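PDB 1L8Q: chromosomal replication initiator protein dnaA from Aquifex aeolicus, which binds ATP and probably initiates chromosomal replication at the origin oriC, forming a spiral filament with an ATP analogue. Local coordinates for residues N38-Y43 / G158-E163; D105-L110 / Q143-V148. One frame throughout, in Å; residues are numbered along the deposited sequence.

From the N terminus, the chain first lays down 38-43, a strand with strands on both flanks in the parallel AAA+ sheet, and then runs through the P-loop helix and two more strands. Segment 105-110 begins on the last residue of strand 101-105 and runs into the loop beyond it. The loop after strand 133-138 holds 143-148; contact 2 closes this inner loop of 32 residues. Only later does 158-163 return to pair with 38-43, so contact 1 closes a wider loop of 114 residues that encloses contact 2 entirely. Contact 1 ties the border strand to the sheet, and contact 2 joins two of its outgoing loops. They meet where F41 CZ packs against L145 CD1 at 4.0 Å.

Contact 1: N38-Y43 / G158-E163; sequences NPIFIY and GGILVE
The parallel pairing of strand 40-43 with strand 160-163, at the border of the AAA+ sheet, sets I40, F41, I42 and Y43 beside I160, L161, V162 and E163 in turn. The two short segments run 18° apart, and four backbone hydrogen bonds alternate between them. I160 N donates to P39 O at 2.9 Å, and F41 N to I160 O at 2.9 Å, both nearly straight on to the carbonyl. The next two, V162 N to F41 O at 3.1 Å and Y43 N to V162 O at 3.1 Å, come in more tilted, the last by 32° from the carbonyl plane. On one face the aliphatic branches meet: I40 CG1 lies alongside I160 CG2 at 3.7 Å, and I42 CG1 meets V162 CG2 at 3.9 Å. This face is covered by helix 20-31, through A29, V25, L21 and A22, while I42 also touches K50, the P-loop lysine at the start of helix 50-63; in sequence strand 40-43 runs straight into that loop, giving the strand-loop-helix of P-loop ATPases. The other face carries F41, L161, Y43 and E163. There F41 CB packs on L161 CD1 at 3.7 Å, and the F41 ring itself turns off toward F156 and P142. With CG lodged between its backbone N and carbonyl carbon (chi1 68°), the Y43 ring swings across to the neighbouring strand. E163 CA sits over the ring face, 3.8 Å from the Y43 centroid, a CH-pi contact. E163 CB also lies over that face, close to CZ. Replacing Y43 by an alanine would probably deprive E163 CA and CB of their aromatic cover and H141 of its edge-to-face ring partner. At the opposite end a cis peptide precedes P39, whose CD packs against G159.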
ATOM      1  N   ASN A  38     -13.304  21.707   4.557  1.00 25.24           N
ATOM      2  CA  ASN A  38     -14.157  20.979   3.648  1.00 24.81           C
ATOM      3  C   ASN A  38     -13.725  21.287   2.246  1.00 24.00           C
ATOM      4  O   ASN A  38     -13.804  22.413   1.818  1.00 24.80           O
ATOM      5  CB  ASN A  38     -15.630  21.373   3.850  1.00 24.79           C
ATOM      6  CG  ASN A  38     -16.595  20.175   3.685  1.00 26.17           C
ATOM      7  OD1 ASN A  38     -16.180  19.001   3.693  1.00 26.15           O
ATOM      8  ND2 ASN A  38     -17.880  20.475   3.546  1.00 26.62           N
ATOM      9  N   PRO A  39     -13.224  20.291   1.541  1.00 23.10           N
ATOM     10  CA  PRO A  39     -13.092  18.949   2.078  1.00 22.34           C
ATOM     11  C   PRO A  39     -11.749  18.717   2.738  1.00 22.04           C
ATOM     12  O   PRO A  39     -10.850  19.565   2.681  1.00 21.76           O
ATOM     13  CB  PRO A  39     -13.140  18.079   0.829  1.00 21.99           C
ATOM     14  CG  PRO A  39     -12.745  18.982  -0.297  1.00 23.30           C
ATOM     15  CD  PRO A  39     -12.719  20.395   0.169  1.00 22.79           C
ATOM     16  N   ILE A  40     -11.630  17.548   3.363  1.00 21.80           N
ATOM     17  CA  ILE A  40     -10.373  17.046   3.866  1.00 21.57           C
ATOM     18  C   ILE A  40      -9.958  15.951   2.898  1.00 21.80           C
ATOM     19  O   ILE A  40     -10.748  15.064   2.604  1.00 21.85           O
ATOM     20  CB  ILE A  40     -10.560  16.424   5.236  1.00 21.38           C
ATOM     21  CG1 ILE A  40     -10.888  17.484   6.266  1.00 21.04           C
ATOM     22  CG2 ILE A  40      -9.310  15.659   5.662  1.00 20.13           C
ATOM     23  CD1 ILE A  40     -11.171  16.906   7.599  1.00 19.77           C
ATOM     24  N   PHE A  41      -8.721  16.007   2.412  1.00 21.77           N
ATOM     25  CA  PHE A  41      -8.229  15.023   1.452  1.00 21.34           C
ATOM     26  C   PHE A  41      -6.963  14.421   2.014  1.00 21.82           C
ATOM     27  O   PHE A  41      -5.920  15.075   2.027  1.00 22.38           O
ATOM     28  CB  PHE A  41      -7.916  15.715   0.132  1.00 21.09           C
ATOM     29  CG  PHE A  41      -7.609  14.791  -0.985  1.00 19.57           C
ATOM     30  CD1 PHE A  41      -6.386  14.136  -1.051  1.00 19.18           C
ATOM     31  CD2 PHE A  41      -8.527  14.599  -2.009  1.00 19.17           C
ATOM     32  CE1 PHE A  41      -6.096  13.278  -2.110  1.00 18.50           C
ATOM     33  CE2 PHE A  41      -8.240  13.758  -3.083  1.00 18.13           C
ATOM     34  CZ  PHE A  41      -7.026  13.100  -3.135  1.00 18.54           C
ATOM     35  N   ILE A  42      -7.052  13.185   2.497  1.00 21.68           N
ATOM     36  CA  ILE A  42      -5.901  12.505   3.062  1.00 21.68           C
ATOM     37  C   ILE A  42      -5.219  11.608   2.037  1.00 21.59           C
ATOM     38  O   ILE A  42      -5.875  10.860   1.342  1.00 21.59           O
ATOM     39  CB  ILE A  42      -6.343  11.648   4.240  1.00 21.94           C
ATOM     40  CG1 ILE A  42      -6.909  12.516   5.355  1.00 22.69           C
ATOM     41  CG2 ILE A  42      -5.176  10.806   4.766  1.00 21.33           C
ATOM     42  CD1 ILE A  42      -7.781  11.717   6.327  1.00 24.80           C
ATOM     43  N   TYR A  43      -3.894  11.672   1.954  1.00 21.72           N
ATOM     44  CA  TYR A  43      -3.168  10.804   1.034  1.00 21.10           C
ATOM     45  C   TYR A  43      -1.873  10.224   1.624  1.00 22.09           C
ATOM     46  O   TYR A  43      -1.195  10.841   2.453  1.00 21.27           O
ATOM     47  CB  TYR A  43      -2.891  11.501  -0.287  1.00 20.25           C
ATOM     48  CG  TYR A  43      -1.917  12.626  -0.182  1.00 18.34           C
ATOM     49  CD1 TYR A  43      -0.585  12.460  -0.559  1.00 17.75           C
ATOM     50  CD2 TYR A  43      -2.314  13.849   0.295  1.00 18.00           C
ATOM     51  CE1 TYR A  43       0.310  13.487  -0.463  1.00 16.82           C
ATOM     52  CE2 TYR A  43      -1.439  14.893   0.388  1.00 18.47           C
ATOM     53  CZ  TYR A  43      -0.119  14.709   0.003  1.00 19.21           C
ATOM     54  OH  TYR A  43       0.762  15.764   0.091  1.00 20.58           O
ATOM     55  N   GLY A 158      -9.410  23.204  -2.805  1.00 19.40           N
ATOM     56  CA  GLY A 158      -9.975  24.298  -2.064  1.00 19.23           C
ATOM     57  C   GLY A 158     -10.038  23.950  -0.591  1.00 19.70           C
ATOM     58  O   GLY A 158     -10.245  24.805   0.263  1.00 19.92           O
ATOM     59  N   GLY A 159      -9.841  22.688  -0.272  1.00 20.04           N
ATOM     60  CA  GLY A 159      -9.929  22.284   1.126  1.00 20.83           C
ATOM     61  C   GLY A 159      -8.599  22.177   1.845  1.00 20.82           C
ATOM     62  O   GLY A 159      -7.762  23.085   1.779  1.00 20.94           O
ATOM     63  N   ILE A 160      -8.413  21.069   2.554  1.00 20.68           N
ATOM     64  CA  ILE A 160      -7.148  20.801   3.222  1.00 20.74           C
ATOM     65  C   ILE A 160      -6.572  19.449   2.815  1.00 21.19           C
ATOM     66  O   ILE A 160      -7.233  18.411   2.915  1.00 21.89           O
ATOM     67  CB  ILE A 160      -7.265  20.931   4.765  1.00 20.46           C
ATOM     68  CG1 ILE A 160      -5.911  20.645   5.424  1.00 20.16           C
ATOM     69  CG2 ILE A 160      -8.340  20.021   5.321  1.00 19.22           C
ATOM     70  CD1 ILE A 160      -5.706  21.363   6.761  1.00 18.36           C
ATOM     71  N   LEU A 161      -5.348  19.476   2.319  1.00 21.80           N
ATOM     72  CA  LEU A 161      -4.662  18.272   1.856  1.00 22.43           C
ATOM     73  C   LEU A 161      -3.611  17.894   2.863  1.00 22.61           C
ATOM     74  O   LEU A 161      -2.748  18.698   3.178  1.00 22.83           O
ATOM     75  CB  LEU A 161      -3.958  18.551   0.531  1.00 21.96           C
ATOM     76  CG  LEU A 161      -4.777  18.476  -0.748  1.00 22.61           C
ATOM     77  CD1 LEU A 161      -6.191  18.923  -0.522  1.00 21.90           C
ATOM     78  CD2 LEU A 161      -4.094  19.265  -1.885  1.00 21.05           C
ATOM     79  N   VAL A 162      -3.650  16.668   3.353  1.00 22.98           N
ATOM     80  CA  VAL A 162      -2.648  16.241   4.316  1.00 24.03           C
ATOM     81  C   VAL A 162      -2.079  14.855   4.014  1.00 24.71           C
ATOM     82  O   VAL A 162      -2.801  13.868   3.929  1.00 25.74           O
ATOM     83  CB  VAL A 162      -3.181  16.278   5.755  1.00 23.73           C
ATOM     84  CG1 VAL A 162      -3.966  17.548   5.988  1.00 24.44           C
ATOM     85  CG2 VAL A 162      -4.059  15.128   6.002  1.00 24.76           C
ATOM     86  N   GLU A 163      -0.777  14.795   3.850  1.00 25.20           N
ATOM     87  CA  GLU A 163      -0.084  13.551   3.602  1.00 25.98           C
ATOM     88  C   GLU A 163      -0.018  12.747   4.892  1.00 25.53           C
ATOM     89  O   GLU A 163       0.137  13.298   5.945  1.00 26.16           O
ATOM     90  CB  GLU A 163       1.328  13.868   3.115  1.00 25.93           C
ATOM     91  CG  GLU A 163       2.155  12.682   2.699  1.00 29.50           C
ATOM     92  CD  GLU A 163       3.417  13.108   1.968  1.00 35.21           C
ATOM     93  OE1 GLU A 163       3.789  14.309   2.087  1.00 38.42           O
ATOM     94  OE2 GLU A 163       4.032  12.259   1.263  1.00 34.61           O
TER

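Contact 2: D105-L110 / Q143-V148; sequences DDVQFL and QKLDGV
Q108, whose backbone meets L145 across the contact, carries its flat amide away from that leucine and toward the F109 ring. There OE1 of Q108 stands over one face of the F109 ring, 3.7 Å above its plane and offset toward the rim. Neither flat group faces 143-148, and the contact between the segments is made by aliphatic atoms. L145 supplies both of its methyl groups: CD2 reaches Q108 CA at 3.7 Å, while CD1 meets V107 CG1 at 3.9 Å, the two side chains crossing at about a right angle. CG of L145 stands anti to the carbonyl carbon (chi1 -68°), which carries the branch toward 105-110, and there the two methyls part to different partners. Further along, V148 CG2 touches L110 CB at 3.9 Å. Backbone geometry presents these groups. A short 3-10 segment, marked by L110 N to V107 O at 2.8 Å and F109 N to D106 O at 3.0 Å, sets V107, Q108 and L110 before the other loop. In 143-148, L145 centres an inverse gamma turn, closed by D146 N to K144 O at 2.9 Å, and also begins a type II turn ending at V148. G147 takes the third position of that turn, where its positive phi of 83° calls for glycine. The segment 105-110 opens with D105, the last residue of the Walker B strand, which belongs to the ATP site, and D106 just beyond it, which belongs to the magnesium site. Q117 NE2 bonds both G147 O and L110 O, joining the two loops to helix 114-129. V107 packs on L136 and L145 on S138, both of strand 133-138; L145 also reaches F156 of helix 150-157, and L110 reaches A73 of helix 73-86.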
ATOM      1  N   ASP A 105     -13.253   6.699   0.091  1.00 24.37           N
ATOM      2  CA  ASP A 105     -11.923   6.145   0.244  1.00 24.18           C
ATOM      3  C   ASP A 105     -11.369   5.731  -1.109  1.00 24.41           C
ATOM      4  O   ASP A 105     -12.127   5.352  -1.985  1.00 24.66           O
ATOM      5  CB  ASP A 105     -12.034   4.921   1.134  1.00 24.36           C
ATOM      6  CG  ASP A 105     -10.745   4.584   1.846  1.00 24.97           C
ATOM      7  OD1 ASP A 105      -9.707   5.231   1.580  1.00 24.83           O
ATOM      8  OD2 ASP A 105     -10.689   3.686   2.712  1.00 23.52           O
ATOM      9  N   ASP A 106     -10.049   5.805  -1.278  1.00 24.45           N
ATOM     10  CA  ASP A 106      -9.386   5.385  -2.519  1.00 24.53           C
ATOM     11  C   ASP A 106      -9.815   6.123  -3.806  1.00 24.33           C
ATOM     12  O   ASP A 106      -9.998   5.504  -4.861  1.00 24.19           O
ATOM     13  CB  ASP A 106      -9.508   3.877  -2.708  1.00 24.51           C
ATOM     14  CG  ASP A 106      -8.749   3.088  -1.639  1.00 27.27           C
ATOM     15  OD1 ASP A 106      -9.214   1.975  -1.271  1.00 29.81           O
ATOM     16  OD2 ASP A 106      -7.689   3.493  -1.099  1.00 28.50           O
ATOM     17  N   VAL A 107      -9.918   7.444  -3.712  1.00 24.41           N
ATOM     18  CA  VAL A 107     -10.358   8.311  -4.810  1.00 24.50           C
ATOM     19  C   VAL A 107      -9.648   8.093  -6.146  1.00 24.20           C
ATOM     20  O   VAL A 107     -10.191   8.352  -7.189  1.00 24.60           O
ATOM     21  CB  VAL A 107     -10.213   9.754  -4.406  1.00 24.31           C
ATOM     22  CG1 VAL A 107     -10.288  10.654  -5.614  1.00 26.39           C
ATOM     23  CG2 VAL A 107     -11.282  10.104  -3.424  1.00 25.87           C
ATOM     24  N   GLN A 108      -8.439   7.608  -6.100  1.00 24.50           N
ATOM     25  CA  GLN A 108      -7.671   7.326  -7.306  1.00 25.54           C
ATOM     26  C   GLN A 108      -8.456   6.492  -8.303  1.00 25.68           C
ATOM     27  O   GLN A 108      -8.267   6.625  -9.511  1.00 25.59           O
ATOM     28  CB  GLN A 108      -6.450   6.530  -6.891  1.00 25.40           C
ATOM     29  CG  GLN A 108      -6.357   6.494  -5.370  1.00 28.22           C
ATOM     30  CD  GLN A 108      -6.143   5.133  -4.867  1.00 30.49           C
ATOM     31  OE1 GLN A 108      -5.729   4.273  -5.608  1.00 32.86           O
ATOM     32  NE2 GLN A 108      -6.423   4.915  -3.605  1.00 32.65           N
ATOM     33  N   PHE A 109      -9.302   5.597  -7.788  1.00 25.98           N
ATOM     34  CA  PHE A 109     -10.062   4.678  -8.627  1.00 26.10           C
ATOM     35  C   PHE A 109     -11.229   5.349  -9.351  1.00 25.86           C
ATOM     36  O   PHE A 109     -11.944   4.711 -10.112  1.00 25.89           O
ATOM     37  CB  PHE A 109     -10.525   3.459  -7.817  1.00 26.54           C
ATOM     38  CG  PHE A 109      -9.399   2.549  -7.403  1.00 27.04           C
ATOM     39  CD1 PHE A 109      -8.522   2.031  -8.352  1.00 28.89           C
ATOM     40  CD2 PHE A 109      -9.201   2.225  -6.070  1.00 27.53           C
ATOM     41  CE1 PHE A 109      -7.459   1.197  -7.967  1.00 28.87           C
ATOM     42  CE2 PHE A 109      -8.155   1.401  -5.679  1.00 26.62           C
ATOM     43  CZ  PHE A 109      -7.280   0.887  -6.630  1.00 27.61           C
ATOM     44  N   LEU A 110     -11.403   6.642  -9.113  1.00 25.67           N
ATOM     45  CA  LEU A 110     -12.363   7.440  -9.853  1.00 25.53           C
ATOM     46  C   LEU A 110     -11.923   7.619 -11.314  1.00 26.02           C
ATOM     47  O   LEU A 110     -12.746   7.954 -12.168  1.00 25.75           O
ATOM     48  CB  LEU A 110     -12.491   8.816  -9.209  1.00 25.05           C
ATOM     49  CG  LEU A 110     -13.756   9.268  -8.484  1.00 24.50           C
ATOM     50  CD1 LEU A 110     -14.634   8.128  -7.973  1.00 20.97           C
ATOM     51  CD2 LEU A 110     -13.387  10.230  -7.376  1.00 23.08           C
ATOM     52  N   GLN A 143      -2.833  16.375  -7.448  1.00 22.09           N
ATOM     53  CA  GLN A 143      -2.070  16.730  -8.646  1.00 23.21           C
ATOM     54  C   GLN A 143      -1.600  15.501  -9.416  1.00 23.50           C
ATOM     55  O   GLN A 143      -1.096  15.623 -10.514  1.00 22.98           O
ATOM     56  CB  GLN A 143      -0.829  17.595  -8.291  1.00 23.71           C
ATOM     57  CG  GLN A 143      -1.123  19.076  -7.946  1.00 25.09           C
ATOM     58  CD  GLN A 143      -1.928  19.799  -9.042  1.00 27.18           C
ATOM     59  OE1 GLN A 143      -1.358  20.202 -10.073  1.00 28.37           O
ATOM     60  NE2 GLN A 143      -3.247  19.970  -8.817  1.00 22.62           N
ATOM     61  N   LYS A 144      -1.740  14.322  -8.821  1.00 24.28           N
ATOM     62  CA  LYS A 144      -1.293  13.103  -9.468  1.00 25.38           C
ATOM     63  C   LYS A 144      -2.460  12.236  -9.879  1.00 26.13           C
ATOM     64  O   LYS A 144      -2.275  11.136 -10.399  1.00 26.12           O
ATOM     65  CB  LYS A 144      -0.361  12.329  -8.562  1.00 25.60           C
ATOM     66  CG  LYS A 144       0.868  13.120  -8.150  1.00 28.30           C
ATOM     67  CD  LYS A 144       2.100  12.240  -8.058  1.00 31.70           C
ATOM     68  CE  LYS A 144       3.237  12.953  -7.335  1.00 35.84           C
ATOM     69  NZ  LYS A 144       3.203  12.743  -5.851  1.00 37.41           N
ATOM     70  N   LEU A 145      -3.664  12.723  -9.628  1.00 26.71           N
ATOM     71  CA  LEU A 145      -4.845  12.036 -10.079  1.00 27.93           C
ATOM     72  C   LEU A 145      -5.058  12.200 -11.599  1.00 28.50           C
ATOM     73  O   LEU A 145      -5.845  13.036 -12.042  1.00 28.83           O
ATOM     74  CB  LEU A 145      -6.085  12.525  -9.316  1.00 27.93           C
ATOM     75  CG  LEU A 145      -6.143  12.165  -7.831  1.00 28.54           C
ATOM     76  CD1 LEU A 145      -7.369  12.771  -7.155  1.00 28.77           C
ATOM     77  CD2 LEU A 145      -6.121  10.662  -7.634  1.00 27.98           C
ATOM     78  N   ASP A 146      -4.351  11.413 -12.396  1.00 29.23           N
ATOM     79  CA  ASP A 146      -4.648  11.367 -13.823  1.00 30.16           C
ATOM     80  C   ASP A 146      -6.021  10.742 -13.996  1.00 29.41           C
ATOM     81  O   ASP A 146      -6.408   9.857 -13.236  1.00 29.52           O
ATOM     82  CB  ASP A 146      -3.623  10.517 -14.570  1.00 31.06           C
ATOM     83  CG  ASP A 146      -2.317  11.248 -14.797  1.00 33.81           C
ATOM     84  OD1 ASP A 146      -1.523  11.368 -13.828  1.00 35.68           O
ATOM     85  OD2 ASP A 146      -2.004  11.746 -15.911  1.00 37.15           O
ATOM     86  N   GLY A 147      -6.771  11.221 -14.974  1.00 28.47           N
ATOM     87  CA  GLY A 147      -8.076  10.666 -15.242  1.00 27.25           C
ATOM     88  C   GLY A 147      -9.208  11.190 -14.388  1.00 26.51           C
ATOM     89  O   GLY A 147     -10.351  10.790 -14.586  1.00 26.95           O
ATOM     90  N   VAL A 148      -8.916  12.044 -13.415  1.00 25.61           N
ATOM     91  CA  VAL A 148      -9.996  12.666 -12.642  1.00 24.67           C
ATOM     92  C   VAL A 148     -10.149  14.079 -13.146  1.00 24.78           C
ATOM     93  O   VAL A 148      -9.164  14.756 -13.375  1.00 24.39           O
ATOM     94  CB  VAL A 148      -9.711  12.672 -11.139  1.00 24.61           C
ATOM     95  CG1 VAL A 148     -10.692  13.576 -10.399  1.00 22.50           C
ATOM     96  CG2 VAL A 148      -9.763  11.274 -10.592  1.00 23.71           C
TER